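Local structure of SidF, inhibitor of growth family, member 3 (Legionella pneumophila subsp. pneumophila, 4FYE) at residues His29-Val40 and Asp47-Asn55; Asn181-Phe189 and Gln200-Gly208. The protein acts as a Legionella phosphoinositide phosphatase, probably removing the 3-phosphate from phosphorylated phosphatidylinositols such as the 3,4,5-trisphosphate. The protein carries 1 engineered substitution. One frame throughout, in Å; residues are numbered along the deposited sequence.

Interaction 1 (His29-Val40 and Asp47-Asn55)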
# COMPACT_ATOMS: atom_id res chain seq x y z
N HIS A 29 -11.98 15.72 12.51
CA HIS A 29 -10.56 15.68 12.80
C HIS A 29 -9.65 16.61 11.99
O HIS A 29 -8.53 16.95 12.41
CB HIS A 29 -10.10 14.23 12.73
CG HIS A 29 -10.84 13.31 13.69
ND1 HIS A 29 -11.15 13.69 14.98
CD2 HIS A 29 -11.33 12.03 13.53
CE1 HIS A 29 -11.82 12.70 15.58
NE2 HIS A 29 -11.94 11.68 14.69
N LEU A 30 -10.09 17.04 10.81
CA LEU A 30 -9.25 17.89 9.98
C LEU A 30 -10.10 18.36 8.80
O LEU A 30 -11.18 17.81 8.55
CB LEU A 30 -8.00 17.11 9.51
CG LEU A 30 -8.18 16.10 8.36
CD1 LEU A 30 -7.44 16.50 7.08
CD2 LEU A 30 -7.71 14.76 8.84
N ALA A 31 -9.63 19.38 8.10
CA ALA A 31 -10.44 19.94 7.03
C ALA A 31 -10.17 19.25 5.71
O ALA A 31 -9.04 19.14 5.25
CB ALA A 31 -10.20 21.42 6.90
N TYR A 32 -11.24 18.77 5.11
CA TYR A 32 -11.17 18.16 3.78
C TYR A 32 -11.67 19.01 2.60
O TYR A 32 -11.29 18.72 1.45
CB TYR A 32 -12.01 16.92 3.84
CG TYR A 32 -11.41 15.87 4.67
CD1 TYR A 32 -10.43 14.99 4.12
CD2 TYR A 32 -11.80 15.71 5.99
CE1 TYR A 32 -9.88 13.96 4.89
CE2 TYR A 32 -11.25 14.68 6.77
CZ TYR A 32 -10.30 13.83 6.22
OH TYR A 32 -9.82 12.79 6.98
N GLY A 33 -12.51 20.03 2.88
CA GLY A 33 -13.10 20.95 1.91
C GLY A 33 -14.09 20.23 1.00
O GLY A 33 -14.53 19.12 1.31
N TYR A 34 -14.41 20.83 -0.15
CA TYR A 34 -15.45 20.31 -1.01
C TYR A 34 -16.73 19.97 -0.19
O TYR A 34 -17.19 18.81 -0.18
CB TYR A 34 -14.93 19.12 -1.83
CG TYR A 34 -13.61 19.38 -2.57
CD1 TYR A 34 -13.61 19.86 -3.93
CD2 TYR A 34 -12.37 19.22 -1.94
CE1 TYR A 34 -12.42 20.13 -4.61
CE2 TYR A 34 -11.18 19.52 -2.61
CZ TYR A 34 -11.21 19.94 -3.95
OH TYR A 34 -10.01 20.21 -4.62
N PRO A 35 -17.31 20.97 0.48
CA PRO A 35 -18.55 20.66 1.22
C PRO A 35 -19.67 19.99 0.36
O PRO A 35 -19.89 20.34 -0.78
CB PRO A 35 -18.98 22.02 1.77
CG PRO A 35 -18.39 23.05 0.82
CD PRO A 35 -17.08 22.42 0.34
N GLY A 36 -20.34 18.97 0.89
CA GLY A 36 -21.35 18.27 0.12
C GLY A 36 -20.78 17.28 -0.87
O GLY A 36 -21.51 16.47 -1.37
N GLU A 37 -19.48 17.31 -1.15
CA GLU A 37 -18.89 16.17 -1.88
C GLU A 37 -18.13 15.29 -0.88
O GLU A 37 -18.41 14.10 -0.79
CB GLU A 37 -18.05 16.56 -3.10
CG GLU A 37 -16.99 15.50 -3.49
CD GLU A 37 -15.95 15.92 -4.62
OE1 GLU A 37 -15.92 17.09 -5.12
OE2 GLU A 37 -15.14 15.05 -5.05
N ARG A 38 -17.22 15.89 -0.08
CA ARG A 38 -16.44 15.13 0.96
C ARG A 38 -17.25 15.10 2.26
O ARG A 38 -17.15 15.98 3.13
CB ARG A 38 -15.01 15.66 1.14
CG ARG A 38 -14.12 15.44 -0.09
CD ARG A 38 -12.75 16.03 0.13
NE ARG A 38 -11.87 15.76 -0.98
CZ ARG A 38 -10.58 16.13 -1.06
NH1 ARG A 38 -10.00 16.83 -0.10
NH2 ARG A 38 -9.88 15.80 -2.13
N GLN A 39 -18.08 14.09 2.40
CA GLN A 39 -18.96 14.08 3.51
C GLN A 39 -18.39 13.26 4.64
O GLN A 39 -17.75 12.23 4.41
CB GLN A 39 -20.29 13.58 3.03
CG GLN A 39 -20.79 14.52 1.94
CD GLN A 39 -22.28 14.52 1.93
OE1 GLN A 39 -22.90 13.47 1.71
NE2 GLN A 39 -22.89 15.67 2.26
N VAL A 40 -18.60 13.76 5.84
CA VAL A 40 -18.03 13.19 7.02
C VAL A 40 -19.07 12.63 7.97
O VAL A 40 -20.15 13.22 8.17
CB VAL A 40 -17.15 14.21 7.73
CG1 VAL A 40 -16.29 13.52 8.78
CG2 VAL A 40 -16.25 14.89 6.72
N ASP A 47 -15.96 4.01 18.42
CA ASP A 47 -16.61 5.17 19.07
C ASP A 47 -16.20 6.57 18.56
O ASP A 47 -17.05 7.31 18.07
CB ASP A 47 -16.40 5.08 20.58
CG ASP A 47 -14.94 5.13 20.94
OD1 ASP A 47 -14.65 5.52 22.10
OD2 ASP A 47 -14.09 4.81 20.05
N GLY A 48 -14.93 6.95 18.70
CA GLY A 48 -14.56 8.32 18.25
C GLY A 48 -13.90 8.38 16.87
O GLY A 48 -13.25 9.34 16.55
N LYS A 49 -14.04 7.33 16.06
CA LYS A 49 -13.50 7.38 14.69
C LYS A 49 -14.48 7.96 13.64
O LYS A 49 -15.72 7.94 13.82
CB LYS A 49 -12.91 6.03 14.24
CG LYS A 49 -11.93 5.32 15.19
CD LYS A 49 -10.75 6.16 15.68
CE LYS A 49 -9.66 5.29 16.32
NZ LYS A 49 -8.40 6.03 16.62
N GLN A 50 -13.91 8.52 12.57
CA GLN A 50 -14.71 9.12 11.53
C GLN A 50 -14.48 8.50 10.19
O GLN A 50 -13.46 7.85 9.96
CB GLN A 50 -14.46 10.63 11.48
CG GLN A 50 -15.30 11.35 12.53
CD GLN A 50 -14.87 12.79 12.76
OE1 GLN A 50 -14.27 13.43 11.88
NE2 GLN A 50 -15.17 13.32 13.95
N VAL A 51 -15.40 8.80 9.27
CA VAL A 51 -15.38 8.24 7.96
C VAL A 51 -15.65 9.33 6.95
O VAL A 51 -16.61 10.08 7.12
CB VAL A 51 -16.52 7.25 7.87
CG1 VAL A 51 -16.51 6.57 6.54
CG2 VAL A 51 -16.35 6.26 8.99
N VAL A 52 -14.85 9.42 5.90
CA VAL A 52 -15.16 10.38 4.87
C VAL A 52 -15.62 9.64 3.61
O VAL A 52 -14.91 8.72 3.14
CB VAL A 52 -13.93 11.17 4.49
CG1 VAL A 52 -14.34 12.25 3.49
CG2 VAL A 52 -13.20 11.75 5.70
N VAL A 53 -16.74 10.05 3.02
CA VAL A 53 -17.35 9.31 1.91
C VAL A 53 -17.57 10.26 0.71
O VAL A 53 -18.03 11.38 0.88
CB VAL A 53 -18.69 8.65 2.34
CG1 VAL A 53 -19.35 7.88 1.19
CG2 VAL A 53 -18.51 7.67 3.51
N VAL A 54 -17.23 9.81 -0.49
CA VAL A 54 -17.49 10.55 -1.68
C VAL A 54 -18.26 9.65 -2.65
O VAL A 54 -17.82 8.54 -2.94
CB VAL A 54 -16.16 10.95 -2.40
CG1 VAL A 54 -16.44 11.42 -3.81
CG2 VAL A 54 -15.42 12.09 -1.70
N ASN A 55 -19.37 10.14 -3.20
CA ASN A 55 -20.04 9.52 -4.36
C ASN A 55 -19.74 10.22 -5.66
O ASN A 55 -19.90 11.44 -5.73
CB ASN A 55 -21.58 9.50 -4.15
CG ASN A 55 -21.93 9.02 -2.77
OD1 ASN A 55 -22.02 7.82 -2.53
ND2 ASN A 55 -22.00 9.93 -1.82
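His-29 holds the 47-55 segment by both its backbone and its ring. His-29 N donates to Gln-50 OE1 (3.3 Å) from a position tilted 27° out of the amide's carbonyl plane. At the ring edge, His-29 NE2 donates in the imidazole plane to Gly-48 O (3.3 Å), which it meets almost head-on. The carboxamide of Gln-50 lies over one face of the same imidazole, the two planes only 4° apart, so ring and amide form an offset stack. Glutamine suits this place because its amide is flat and acts at both ends: OE1 accepts from His-29, while NE2 donates to Asn-27 O. The side chain reaches the ring because it runs extended beyond a CG set anti to the carbonyl carbon (chi1 -82°).

Farther along, Gln-39 and Val-53 form an antiparallel hydrogen-bonded pair, Gln-39 N to Val-53 O at 3.1 Å and Val-53 N to Gln-39 O at 2.8 Å. Val-40 and Val-52 make the adjoining non-hydrogen-bonded pair. Branched Val-52 sends CG2 over the face of the Tyr-32 ring, 3.9 Å from the ring centroid, in a CH-pi contact; Leu-30 CD1 lies over the opposite face. Tyr-32 OH is hydrogen-bonded to Asp-183 OD2, and Tyr-32 O receives Arg-38 NH1 (2.8 Å). Arg-38 also donates through NH2 to Ser-715 OG, while Arg-38 CG lies beside Val-54 CG2 (3.9 Å). Glu-37 OE2 accepts a hydrogen bond from Gly-67 N.

Thus paired backbones and valine packing join strands 39-42 and 50-55, while His-29 fastens the preceding loop to strand 50-55. The polar ends of buried Tyr-32, Arg-38 and Gln-50 each have a partner, consistent with directional bonds as well as apolar contact holding loop 29-38 in one position.

Interaction 2 (Asn181-Phe189 and Gln200-Gly208)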
# COMPACT_ATOMS: atom_id res chain seq x y z
N ASN A 181 -5.31 10.33 14.78
CA ASN A 181 -6.69 9.87 14.54
C ASN A 181 -7.10 9.86 13.08
O ASN A 181 -7.66 10.84 12.56
CB ASN A 181 -7.71 10.64 15.39
CG ASN A 181 -8.84 9.75 15.91
OD1 ASN A 181 -9.48 10.07 16.94
ND2 ASN A 181 -9.10 8.65 15.21
N ARG A 182 -6.79 8.75 12.41
CA ARG A 182 -7.00 8.66 10.97
C ARG A 182 -8.42 8.16 10.63
O ARG A 182 -8.94 7.20 11.20
CB ARG A 182 -5.94 7.78 10.29
CG ARG A 182 -4.49 8.07 10.64
CD ARG A 182 -3.92 6.99 11.55
NE ARG A 182 -3.30 5.84 10.85
CZ ARG A 182 -3.12 5.70 9.52
NH1 ARG A 182 -3.50 6.63 8.65
NH2 ARG A 182 -2.56 4.59 9.07
N ASP A 183 -9.02 8.85 9.67
CA ASP A 183 -10.34 8.57 9.23
C ASP A 183 -10.34 7.40 8.21
O ASP A 183 -9.38 7.17 7.46
CB ASP A 183 -10.87 9.84 8.57
CG ASP A 183 -11.07 10.99 9.53
OD1 ASP A 183 -11.18 10.78 10.76
OD2 ASP A 183 -11.14 12.15 9.03
N THR A 184 -11.43 6.68 8.16
CA THR A 184 -11.59 5.74 7.09
C THR A 184 -12.01 6.49 5.82
O THR A 184 -12.81 7.41 5.89
CB THR A 184 -12.68 4.72 7.47
OG1 THR A 184 -12.14 3.82 8.44
CG2 THR A 184 -12.99 3.92 6.31
N LEU A 185 -11.50 6.11 4.67
CA LEU A 185 -11.86 6.83 3.50
C LEU A 185 -12.54 5.95 2.47
O LEU A 185 -12.02 4.86 2.11
CB LEU A 185 -10.62 7.44 2.88
CG LEU A 185 -9.65 8.04 3.87
CD1 LEU A 185 -8.38 8.23 3.04
CD2 LEU A 185 -10.17 9.39 4.42
N ILE A 186 -13.67 6.45 1.95
CA ILE A 186 -14.52 5.70 1.04
C ILE A 186 -14.88 6.45 -0.24
O ILE A 186 -15.31 7.61 -0.21
CB ILE A 186 -15.82 5.26 1.74
CG1 ILE A 186 -15.49 4.49 3.00
CG2 ILE A 186 -16.60 4.26 0.86
CD1 ILE A 186 -16.73 3.90 3.65
N HIS A 187 -14.71 5.80 -1.37
CA HIS A 187 -15.29 6.28 -2.62
C HIS A 187 -16.25 5.30 -3.20
O HIS A 187 -15.83 4.16 -3.54
CB HIS A 187 -14.20 6.51 -3.61
CG HIS A 187 -14.67 7.11 -4.91
ND1 HIS A 187 -13.96 7.03 -6.02
CD2 HIS A 187 -15.86 7.72 -5.26
CE1 HIS A 187 -14.58 7.64 -7.02
NE2 HIS A 187 -15.77 8.03 -6.56
N ARG A 188 -17.51 5.72 -3.33
CA ARG A 188 -18.58 4.95 -4.01
C ARG A 188 -18.96 5.50 -5.38
O ARG A 188 -19.18 6.72 -5.54
CB ARG A 188 -19.87 5.06 -3.19
CG ARG A 188 -19.61 4.77 -1.72
CD ARG A 188 -20.86 5.05 -0.85
NE ARG A 188 -21.93 4.09 -1.09
CZ ARG A 188 -22.68 3.56 -0.12
NH1 ARG A 188 -22.49 3.90 1.16
NH2 ARG A 188 -23.63 2.68 -0.42
N PHE A 189 -19.16 4.58 -6.32
CA PHE A 189 -19.47 4.88 -7.73
C PHE A 189 -20.00 3.63 -8.50
O PHE A 189 -19.59 2.51 -8.21
CB PHE A 189 -18.19 5.38 -8.47
CG PHE A 189 -16.99 4.40 -8.40
CD1 PHE A 189 -16.16 4.35 -7.27
CD2 PHE A 189 -16.71 3.52 -9.48
CE1 PHE A 189 -15.11 3.41 -7.16
CE2 PHE A 189 -15.64 2.59 -9.39
CZ PHE A 189 -14.82 2.56 -8.25
N GLN A 200 -20.12 0.02 -7.01
CA GLN A 200 -18.83 -0.38 -6.54
C GLN A 200 -18.28 0.58 -5.47
O GLN A 200 -18.84 1.68 -5.24
CB GLN A 200 -17.90 -0.49 -7.75
CG GLN A 200 -18.03 -1.77 -8.58
CD GLN A 200 -19.41 -1.96 -9.21
OE1 GLN A 200 -20.03 -3.02 -9.01
NE2 GLN A 200 -19.90 -0.96 -10.00
N PHE A 201 -17.19 0.19 -4.80
CA PHE A 201 -16.53 1.07 -3.80
C PHE A 201 -15.06 0.71 -3.66
O PHE A 201 -14.65 -0.43 -3.98
CB PHE A 201 -17.15 0.94 -2.43
CG PHE A 201 -17.13 -0.45 -1.91
CD1 PHE A 201 -18.18 -1.30 -2.15
CD2 PHE A 201 -16.06 -0.90 -1.13
CE1 PHE A 201 -18.16 -2.62 -1.66
CE2 PHE A 201 -16.01 -2.20 -0.65
CZ PHE A 201 -17.05 -3.07 -0.92
N ILE A 202 -14.29 1.67 -3.14
CA ILE A 202 -12.95 1.46 -2.70
C ILE A 202 -12.78 2.21 -1.38
O ILE A 202 -13.19 3.36 -1.28
CB ILE A 202 -11.92 2.08 -3.67
CG1 ILE A 202 -12.11 1.62 -5.09
CG2 ILE A 202 -10.49 1.72 -3.20
CD1 ILE A 202 -11.49 2.59 -6.06
N MET A 203 -12.12 1.59 -0.41
CA MET A 203 -11.87 2.27 0.83
C MET A 203 -10.46 2.03 1.36
O MET A 203 -9.81 1.12 0.92
CB MET A 203 -12.90 1.89 1.86
CG MET A 203 -13.19 0.41 1.95
SD MET A 203 -14.29 0.15 3.39
CE MET A 203 -15.96 0.34 2.74
N TYR A 204 -9.97 2.93 2.19
CA TYR A 204 -8.71 2.88 2.84
C TYR A 204 -9.12 2.95 4.29
O TYR A 204 -9.82 3.91 4.72
CB TYR A 204 -7.78 4.08 2.46
CG TYR A 204 -7.05 4.00 1.09
CD1 TYR A 204 -7.41 3.09 0.12
CD2 TYR A 204 -6.03 4.86 0.78
CE1 TYR A 204 -6.74 3.01 -1.10
CE2 TYR A 204 -5.38 4.83 -0.46
CZ TYR A 204 -5.72 3.90 -1.39
OH TYR A 204 -5.06 3.88 -2.62
N ILE A 205 -8.80 1.86 5.01
CA ILE A 205 -9.05 1.77 6.40
C ILE A 205 -7.69 1.82 7.05
O ILE A 205 -6.83 1.03 6.73
CB ILE A 205 -9.75 0.48 6.77
CG1 ILE A 205 -11.08 0.34 6.03
CG2 ILE A 205 -10.03 0.45 8.28
CD1 ILE A 205 -11.53 -1.13 6.05
N PRO A 206 -7.47 2.78 7.91
CA PRO A 206 -6.15 2.92 8.52
C PRO A 206 -5.89 1.70 9.39
O PRO A 206 -6.73 1.28 10.18
CB PRO A 206 -6.32 4.09 9.47
CG PRO A 206 -7.64 4.70 9.17
CD PRO A 206 -8.49 3.66 8.54
N CYS A 207 -4.71 1.16 9.32
CA CYS A 207 -4.44 0.10 10.22
C CYS A 207 -3.10 0.32 10.80
O CYS A 207 -2.39 1.25 10.41
CB CYS A 207 -4.46 -1.23 9.46
SG CYS A 207 -3.29 -1.17 8.13
N GLY A 208 -2.73 -0.60 11.67
CA GLY A 208 -1.43 -0.62 12.29
C GLY A 208 -1.62 -0.25 13.74
O GLY A 208 -2.50 0.55 14.08
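Two bends, at chi2 (107°) and chi3 (89°), fold the Arg-182 side chain back so that its guanidinium lies flat against Pro-206, with CB of the proline over the centre of the plane, 3.6 Å from Arg-182 CZ. The proline ring offers a compact apolar surface to this cation, and Pro-206 CG also sits 3.5 Å from Arg-182 O. At the other end of the hairpin, chi1 of 56° sets CG of Phe-189 between its backbone N and carbonyl carbon, and the ring then reaches toward the opposing strand. There Ile-202 CD1 meets the ring edge, 3.9 Å from Phe-189 CE1, and Gln-200 CB lies over one face.

Between these ends the strands run antiparallel. The hydrogen-bonded pairs are Leu-185 with Tyr-204, His-187 with Ile-202, and Phe-189 with Gln-200; the nearly straight bond from His-187 N to Ile-202 O measures 2.9 Å. On the face opposite Leu-185, His-187 and Phe-189, Ile-186 and Met-203 lie alongside each other, pointing the same way, with Ile-186 CD1 3.8 Å from Met-203 CE. Long, flexible methionine can fit itself along the rigid branched isoleucine.

The pair forms a beta hairpin inside a mixed sheet: strand 50-55 borders strand 184-189, and strand 247-254 borders strand 199-206. Helix 701-712 packs on the face bearing Leu-185 and His-187. On that same face Tyr-204 meets the ring of His-707 and is hydrogen-bonded through OH to Gln-654 OE1, on helix 652-668.

How the interactions relate
From the N terminus, interaction 1 comes first: the chain runs through 29-40, turns within a few residues and returns as strand 50-55. It then leaves the sheet for helices 71-92, 98-119, 136-163 and 167-180, and comes back as strand 184-189, parallel to and beside strand 50-55. Interaction 2 closes the next hairpin with strand 199-206. The two contacts are therefore in series, neither nested nor crossed, yet adjacent in space, their centres about 11 Å apart. Val-52 O and Ile-186 N, 2.8 Å apart, probably share a hydrogen bond at the seam, joining the two hairpins into four successive strands of one mixed sheet.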